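Local coordinates for StiE protein (Stigmatella aurantiaca, PDB 6ECX) that uses S-adenosylmethionine to methylate oxygen on polyketide intermediates, as the O-methyltransferase domain of a multidomain polyketide synthase protein, at residues M93-G98 and D151-M156; G117-I120 and Q124-V127; A174-I179 and G187-A192. All coordinates share one frame; numbering follows the deposited sequence. Where two conformers were deposited one is given.

Interaction 1 (M93-G98 and D151-M156). With SAM (S-adenosylmethionine), chain B.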
# COMPACT_ATOMS: atom_id res chain seq x y z
N MET A 93 8.59 -2.04 -10.59
CA MET A 93 7.21 -2.04 -11.08
C MET A 93 6.27 -1.64 -9.95
O MET A 93 6.30 -2.26 -8.88
CB MET A 93 6.81 -3.42 -11.60
CG MET A 93 5.39 -3.52 -12.15
SD MET A 93 5.28 -2.65 -13.75
CE MET A 93 3.69 -1.82 -13.52
N ASP A 94 5.43 -0.62 -10.18
CA ASP A 94 4.38 -0.21 -9.23
C ASP A 94 3.04 -0.60 -9.82
O ASP A 94 2.58 0.05 -10.77
CB ASP A 94 4.44 1.29 -8.96
CG ASP A 94 3.42 1.75 -7.90
OD1 ASP A 94 2.40 1.06 -7.66
OD2 ASP A 94 3.65 2.83 -7.31
N PHE A 95 2.40 -1.64 -9.29
CA PHE A 95 1.23 -2.14 -10.01
C PHE A 95 -0.07 -1.44 -9.63
O PHE A 95 -1.13 -1.84 -10.11
CB PHE A 95 1.10 -3.67 -9.89
CG PHE A 95 0.90 -4.20 -8.49
CD1 PHE A 95 -0.36 -4.27 -7.94
CD2 PHE A 95 1.97 -4.71 -7.78
CE1 PHE A 95 -0.56 -4.82 -6.68
CE2 PHE A 95 1.79 -5.27 -6.51
CZ PHE A 95 0.53 -5.32 -5.96
N GLY A 96 -0.01 -0.37 -8.84
CA GLY A 96 -1.16 0.49 -8.64
C GLY A 96 -0.67 1.87 -8.24
O GLY A 96 -0.75 2.24 -7.07
N CYS A 97 -0.17 2.64 -9.21
CA CYS A 97 0.78 3.71 -8.91
C CYS A 97 0.14 5.04 -8.50
O CYS A 97 0.88 5.99 -8.24
CB CYS A 97 1.72 3.91 -10.10
SG CYS A 97 0.91 4.42 -11.65
N GLY A 98 -1.18 5.12 -8.40
CA GLY A 98 -1.80 6.34 -7.88
C GLY A 98 -1.40 7.59 -8.65
O GLY A 98 -1.54 7.66 -9.88
N ASP A 151 -3.27 -7.25 -17.82
CA ASP A 151 -2.21 -6.81 -18.73
C ASP A 151 -0.86 -7.18 -18.15
O ASP A 151 -0.52 -6.77 -17.04
CB ASP A 151 -2.27 -5.29 -18.93
CG ASP A 151 -3.52 -4.84 -19.66
OD1 ASP A 151 -3.82 -5.41 -20.73
OD2 ASP A 151 -4.20 -3.93 -19.14
N ASP A 152 -0.07 -7.94 -18.92
CA ASP A 152 1.28 -8.27 -18.49
C ASP A 152 2.07 -7.01 -18.18
O ASP A 152 1.98 -6.00 -18.90
CB ASP A 152 2.00 -9.08 -19.56
CG ASP A 152 1.67 -10.56 -19.48
OD1 ASP A 152 0.83 -10.93 -18.64
OD2 ASP A 152 2.27 -11.34 -20.25
N PHE A 153 2.83 -7.05 -17.09
CA PHE A 153 3.78 -6.00 -16.82
C PHE A 153 4.79 -5.92 -17.97
O PHE A 153 5.05 -6.93 -18.64
CB PHE A 153 4.48 -6.25 -15.49
CG PHE A 153 3.54 -6.28 -14.31
CD1 PHE A 153 2.55 -5.31 -14.17
CD2 PHE A 153 3.63 -7.30 -13.36
CE1 PHE A 153 1.68 -5.34 -13.08
CE2 PHE A 153 2.76 -7.33 -12.28
CZ PHE A 153 1.78 -6.34 -12.13
N PRO A 154 5.32 -4.74 -18.28
CA PRO A 154 6.08 -4.53 -19.52
C PRO A 154 7.59 -4.67 -19.34
O PRO A 154 8.36 -3.81 -19.78
CB PRO A 154 5.69 -3.11 -19.92
CG PRO A 154 5.51 -2.41 -18.61
CD PRO A 154 4.99 -3.45 -17.62
N GLY A 155 8.02 -5.75 -18.71
CA GLY A 155 9.43 -5.95 -18.48
C GLY A 155 9.68 -6.97 -17.39
O GLY A 155 8.76 -7.64 -16.92
N MET A 156 10.94 -7.05 -16.99
CA MET A 156 11.40 -7.97 -15.96
C MET A 156 12.01 -7.14 -14.84
O MET A 156 12.94 -6.36 -15.08
CB MET A 156 12.41 -8.96 -16.55
CG MET A 156 12.87 -10.04 -15.59
SD MET A 156 11.53 -11.09 -15.00
CE MET A 156 11.04 -11.91 -16.52
N SAM B . 0.00 3.05 -4.40
CA SAM B . -0.48 4.42 -4.49
C SAM B . -0.18 5.19 -3.22
O SAM B . 0.18 4.58 -2.22
OXT SAM B . -0.27 6.42 -3.15
CB SAM B . -1.97 4.43 -4.77
CG SAM B . -2.80 3.56 -3.84
SD SAM B . -4.57 3.82 -4.14
CE SAM B . -5.25 3.53 -2.49
C5' SAM B . -5.02 2.37 -5.13
C4' SAM B . -4.44 2.41 -6.55
O4' SAM B . -4.54 1.16 -7.21
C3' SAM B . -5.10 3.42 -7.48
O3' SAM B . -4.04 4.10 -8.13
C2' SAM B . -5.85 2.57 -8.51
O2' SAM B . -5.94 3.16 -9.79
C1' SAM B . -4.95 1.34 -8.55
N9 SAM B . -5.58 0.10 -9.05
C8 SAM B . -6.71 -0.50 -8.54
N7 SAM B . -6.94 -1.64 -9.25
C5 SAM B . -5.99 -1.77 -10.20
C6 SAM B . -5.76 -2.72 -11.18
N6 SAM B . -6.56 -3.77 -11.31
N1 SAM B . -4.67 -2.59 -12.03
C2 SAM B . -3.82 -1.52 -11.90
N3 SAM B . -4.06 -0.57 -10.92
C4 SAM B . -5.12 -0.68 -10.09
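Met-93 folds over the ring of Phe-153 at the root of the glycine-rich loop that, in Rossmann-like class I methyltransferases, follows the first strand and cradles the cofactor. Its CB points toward 151-156, and because CG stands trans to the backbone N (chi1 -180°), the chain is carried on over the aromatic ring. Met-93 CG takes one face, 4.1 Å from the centroid of the Phe-153 ring and 17° off its normal, a CH-pi contact displaced toward the rim. Beyond it, Met-93 SD makes an oblique Met-aromatic contact while also lying 4.0 Å from CD of Pro-154. A further bend brings the terminal Met-93 CE to 3.7 Å from CD1 of Phe-153. The far end of that ring is occupied by Phe-95, whose CB lies 3.6 Å from CZ of Phe-153; the Phe-95 ring itself swings away toward Leu-175 and Ile-179 of helix 172-181.

This apolar packing lies at the end of strand 91-94 and at Phe-95; the polar contacts with the cofactor follow further along the chain. Asp-94 OD1 accepts from Gly-96 N in an Asx turn, a bond of 3.0 Å that braces the bend leading to the cofactor. Gly-96 O, in turn, accepts from the amino N of S-adenosylmethionine at 2.9 Å. Gly-98 N adds a weak bond, bent to 125°, to the ribose O3'.

Interaction 2 (G117-I120 and Q124-V127). With SAM (S-adenosylmethionine), chain B.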
# COMPACT_ATOMS: atom_id res chain seq x y z
N GLY A 117 4.88 2.17 -14.02
CA GLY A 117 3.68 2.17 -13.20
C GLY A 117 2.46 1.81 -14.02
O GLY A 117 2.34 2.20 -15.19
N TYR A 118 1.55 1.04 -13.41
CA TYR A 118 0.23 0.77 -13.97
C TYR A 118 -0.83 1.38 -13.06
O TYR A 118 -0.74 1.27 -11.83
CB TYR A 118 -0.08 -0.74 -14.07
CG TYR A 118 0.43 -1.50 -15.28
CD1 TYR A 118 1.31 -0.93 -16.17
CD2 TYR A 118 0.02 -2.82 -15.50
CE1 TYR A 118 1.77 -1.64 -17.26
CE2 TYR A 118 0.48 -3.54 -16.60
CZ TYR A 118 1.35 -2.93 -17.48
OH TYR A 118 1.82 -3.61 -18.58
N THR A 119 -1.83 2.02 -13.66
CA THR A 119 -3.04 2.38 -12.95
C THR A 119 -4.21 2.21 -13.91
O THR A 119 -4.07 2.39 -15.12
CB THR A 119 -2.99 3.83 -12.43
OG1 THR A 119 -4.24 4.17 -11.81
CG2 THR A 119 -2.72 4.80 -13.57
N ILE A 120 -5.38 1.84 -13.37
CA ILE A 120 -6.55 1.70 -14.22
C ILE A 120 -7.28 3.02 -14.42
O ILE A 120 -8.15 3.12 -15.30
CB ILE A 120 -7.55 0.66 -13.68
CG1 ILE A 120 -8.00 1.02 -12.27
CG2 ILE A 120 -6.96 -0.74 -13.75
CD1 ILE A 120 -8.97 0.03 -11.68
N GLN A 124 -5.62 9.40 -13.33
CA GLN A 124 -4.36 9.20 -12.63
C GLN A 124 -3.19 9.04 -13.59
O GLN A 124 -2.09 9.54 -13.32
CB GLN A 124 -4.46 7.99 -11.71
CG GLN A 124 -5.38 8.21 -10.50
CD GLN A 124 -5.37 7.04 -9.53
OE1 GLN A 124 -4.78 5.99 -9.80
NE2 GLN A 124 -6.05 7.21 -8.40
N ALA A 125 -3.39 8.36 -14.72
CA ALA A 125 -2.31 8.17 -15.68
C ALA A 125 -1.83 9.51 -16.24
O ALA A 125 -0.63 9.78 -16.32
CB ALA A 125 -2.77 7.25 -16.81
N GLU A 126 -2.77 10.35 -16.66
CA GLU A 126 -2.42 11.69 -17.15
C GLU A 126 -1.62 12.46 -16.11
O GLU A 126 -0.60 13.09 -16.43
CB GLU A 126 -3.69 12.46 -17.52
CG GLU A 126 -4.46 11.85 -18.65
CD GLU A 126 -5.79 12.54 -18.87
OE1 GLU A 126 -6.07 13.55 -18.17
OE2 GLU A 126 -6.56 12.09 -19.74
N VAL A 127 -2.07 12.43 -14.85
CA VAL A 127 -1.35 13.13 -13.79
C VAL A 127 0.06 12.56 -13.64
O VAL A 127 1.05 13.30 -13.64
CB VAL A 127 -2.13 13.04 -12.47
CG1 VAL A 127 -1.29 13.59 -11.31
CG2 VAL A 127 -3.46 13.79 -12.60
N SAM B . 0.00 3.05 -4.40
CA SAM B . -0.48 4.42 -4.49
C SAM B . -0.18 5.19 -3.22
O SAM B . 0.18 4.58 -2.22
OXT SAM B . -0.27 6.42 -3.15
CB SAM B . -1.97 4.43 -4.77
CG SAM B . -2.80 3.56 -3.84
SD SAM B . -4.57 3.82 -4.14
CE SAM B . -5.25 3.53 -2.49
C5' SAM B . -5.02 2.37 -5.13
C4' SAM B . -4.44 2.41 -6.55
O4' SAM B . -4.54 1.16 -7.21
C3' SAM B . -5.10 3.42 -7.48
O3' SAM B . -4.04 4.10 -8.13
C2' SAM B . -5.85 2.57 -8.51
O2' SAM B . -5.94 3.16 -9.79
C1' SAM B . -4.95 1.34 -8.55
N9 SAM B . -5.58 0.10 -9.05
C8 SAM B . -6.71 -0.50 -8.54
N7 SAM B . -6.94 -1.64 -9.25
C5 SAM B . -5.99 -1.77 -10.20
C6 SAM B . -5.76 -2.72 -11.18
N6 SAM B . -6.56 -3.77 -11.31
N1 SAM B . -4.67 -2.59 -12.03
C2 SAM B . -3.82 -1.52 -11.90
N3 SAM B . -4.06 -0.57 -10.92
C4 SAM B . -5.12 -0.68 -10.09
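The CA atoms of Thr-119 and Ala-125 come within 6.4 Å of each other where the chain leaves strand 114-119 and turns back as helix 122-134. Here, at the end of the second strand of a class I methyltransferase, the ribose of S-adenosylmethionine is recognised. The contact centres on one oxygen, OE1 of Gln-124. Thr-119 OG1 donates to Gln-124 OE1 at 2.8 Å; the hydroxyl approaches with a C=O...donor angle of 144° and is tilted 22° from the carbonyl plane. Two cofactor hydroxyls donate to the same oxygen, O3' at 2.6 Å from Gln-124 OE1 and O2' at 3.1 Å, so that three bonds fix the amide's position. Gln-124 runs straight out beyond CG (chi2 -175°), and this extension carries its head group from the helix to the ribose. In many class I methyltransferases an acidic residue at the end of the second strand binds the ribose hydroxyls; here an amide oxygen from the following helix accepts from both.

Thr-119 divides its labour between its two branches. OG1 turns to the ribose side and also accepts from Ser-121 N, which steadies the threonine that in turn positions the glutamine. Thr-119 CG2 instead packs against the helix, 3.8 Å from Ala-125 N and close to the methyl of that residue. Next along the chain, Ile-120 covers one face of the adenine: its CG2 lies 3.4 Å from N1 of the cofactor, and its CD1 lies 3.6 Å from N7.

The unit is the first half of a beta-alpha-beta crossover. Strand 114-119 is flanked in the sheet by 91-94, through the backbone of Tyr-118 and Asp-94, and by 141-145, through Thr-119 and Phe-144, and helix 122-134 leads on to the latter.

Interaction 3 (A174-I179 and G187-A192)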
# COMPACT_ATOMS: atom_id res chain seq x y z
N ALA A 174 -4.60 -14.06 -11.03
CA ALA A 174 -4.01 -13.43 -12.21
C ALA A 174 -2.99 -12.38 -11.82
O ALA A 174 -1.91 -12.29 -12.41
CB ALA A 174 -5.12 -12.83 -13.09
N LEU A 175 -3.30 -11.58 -10.80
CA LEU A 175 -2.34 -10.57 -10.35
C LEU A 175 -1.01 -11.21 -9.93
O LEU A 175 0.07 -10.79 -10.36
CB LEU A 175 -2.94 -9.76 -9.20
CG LEU A 175 -1.98 -8.79 -8.51
CD1 LEU A 175 -1.48 -7.72 -9.49
CD2 LEU A 175 -2.63 -8.17 -7.27
N PHE A 176 -1.06 -12.24 -9.10
CA PHE A 176 0.19 -12.78 -8.57
C PHE A 176 0.93 -13.64 -9.59
O PHE A 176 2.15 -13.74 -9.53
CB PHE A 176 -0.07 -13.52 -7.26
CG PHE A 176 -0.10 -12.58 -6.08
CD1 PHE A 176 -1.26 -11.89 -5.76
CD2 PHE A 176 1.05 -12.31 -5.36
CE1 PHE A 176 -1.28 -10.99 -4.72
CE2 PHE A 176 1.03 -11.39 -4.31
CZ PHE A 176 -0.13 -10.73 -4.00
N SER A 177 0.22 -14.20 -10.58
CA SER A 177 0.89 -14.80 -11.72
C SER A 177 1.65 -13.75 -12.51
O SER A 177 2.81 -13.96 -12.91
CB SER A 177 -0.13 -15.53 -12.59
OG SER A 177 0.39 -15.84 -13.87
N ASN A 178 1.01 -12.61 -12.76
CA ASN A 178 1.68 -11.50 -13.44
C ASN A 178 2.91 -11.03 -12.67
O ASN A 178 3.95 -10.71 -13.26
CB ASN A 178 0.68 -10.35 -13.62
CG ASN A 178 1.10 -9.37 -14.71
OD1 ASN A 178 2.10 -9.56 -15.40
ND2 ASN A 178 0.30 -8.31 -14.87
N ILE A 179 2.81 -10.96 -11.35
CA ILE A 179 3.97 -10.56 -10.55
C ILE A 179 5.10 -11.57 -10.71
O ILE A 179 6.25 -11.23 -11.02
CB ILE A 179 3.58 -10.38 -9.07
CG1 ILE A 179 2.67 -9.16 -8.89
CG2 ILE A 179 4.85 -10.26 -8.21
CD1 ILE A 179 2.02 -9.05 -7.51
N GLY A 187 14.03 -11.57 -6.78
CA GLY A 187 13.49 -10.21 -6.74
C GLY A 187 12.56 -10.01 -5.55
O GLY A 187 12.11 -10.96 -4.91
N LEU A 188 12.27 -8.74 -5.23
CA LEU A 188 11.52 -8.37 -4.03
C LEU A 188 10.14 -7.81 -4.38
O LEU A 188 9.95 -7.14 -5.39
CB LEU A 188 12.30 -7.33 -3.21
CG LEU A 188 13.74 -7.68 -2.82
CD1 LEU A 188 14.41 -6.51 -2.10
CD2 LEU A 188 13.77 -8.94 -1.97
N LEU A 189 9.18 -8.09 -3.50
CA LEU A 189 7.82 -7.54 -3.57
C LEU A 189 7.55 -6.91 -2.21
O LEU A 189 7.71 -7.58 -1.19
CB LEU A 189 6.80 -8.65 -3.84
CG LEU A 189 5.31 -8.34 -3.66
CD1 LEU A 189 4.86 -7.29 -4.69
CD2 LEU A 189 4.52 -9.63 -3.78
N ILE A 190 7.23 -5.62 -2.17
CA ILE A 190 6.82 -5.00 -0.91
C ILE A 190 5.38 -4.52 -1.07
O ILE A 190 5.01 -3.96 -2.11
CB ILE A 190 7.78 -3.88 -0.45
CG1 ILE A 190 7.96 -2.80 -1.48
CG2 ILE A 190 9.20 -4.48 -0.04
CD1 ILE A 190 8.90 -1.67 -0.97
N MET A 191 4.56 -4.82 -0.07
CA MET A 191 3.15 -4.50 -0.16
C MET A 191 2.67 -3.97 1.18
O MET A 191 3.18 -4.36 2.23
CB MET A 191 2.31 -5.73 -0.51
CG MET A 191 2.37 -6.12 -1.96
SD MET A 191 1.45 -7.64 -2.17
CE MET A 191 0.16 -7.47 -0.95
N ALA A 192 1.73 -3.03 1.11
CA ALA A 192 0.92 -2.66 2.25
C ALA A 192 -0.50 -3.12 1.95
O ALA A 192 -1.04 -2.80 0.89
CB ALA A 192 0.97 -1.15 2.50
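Leu-189, Phe-176 and Ile-179 carry most of the buried surface where helix 172-181 rests on strand 187-196. The arrangement is the layer packing of an alpha/beta Rossmann-like domain: the helix connects strand 157-163 to its parallel neighbour 187-196, and the axes of the short helix and strand segments run roughly against each other, at 144°.

Leu-189 projects from the strand toward the helix, with its CG trans to the backbone N (chi1 168°), and its two methyls are shared between two helix residues. Leu-189 CD2 touches the outer part of the Phe-176 ring, 3.9 Å from Phe-176 CE2, the two side chains lying nearly at right angles. Leu-189 CD1 looks to Ile-179 more loosely, 4.4 Å from Ile-179 CD1. Ile-179 CD1 also lies 4.0 Å above one face of the Phe-176 ring, offset toward the rim, covering it from the same helix.

Met-191, two residues further along the strand, reaches the phenylalanine from the opposing direction. Met-191 SD lies 3.9 Å from CZ of Phe-176, an oblique Met-aromatic contact. Trp-217 of helix 214-222 touches both of these side chains, extending the apolar cluster to a second helix.

No hydrogen bond spans this interface. The two segments are joined here through methyl, thioether and aromatic surfaces alone, so their fit probably depends on complementary shape and the exclusion of water.

In the fold
All three contacts belong to one Rossmann-like methyltransferase domain and reach the same mixed sheet. Interaction 2 is nested in the chain loop that interaction 1 closes, and interaction 3 follows both. The centres of interactions 1 and 2 are about 10 Å apart, on neighbouring strands 91-94 and 114-119, and both touch S-adenosylmethionine; Tyr-118 ties them together, its OH meeting Asp-152 O. Interaction 3 also lies about 10 Å from interaction 1, centre to centre, joined to it by the Asn-178 side chain, which bonds to Asp-151 O and Phe-153 N. Interactions 2 and 3, with centres about 18 Å apart, do not touch. The apolar core is thus linked, through interaction 1, to the cofactor pocket.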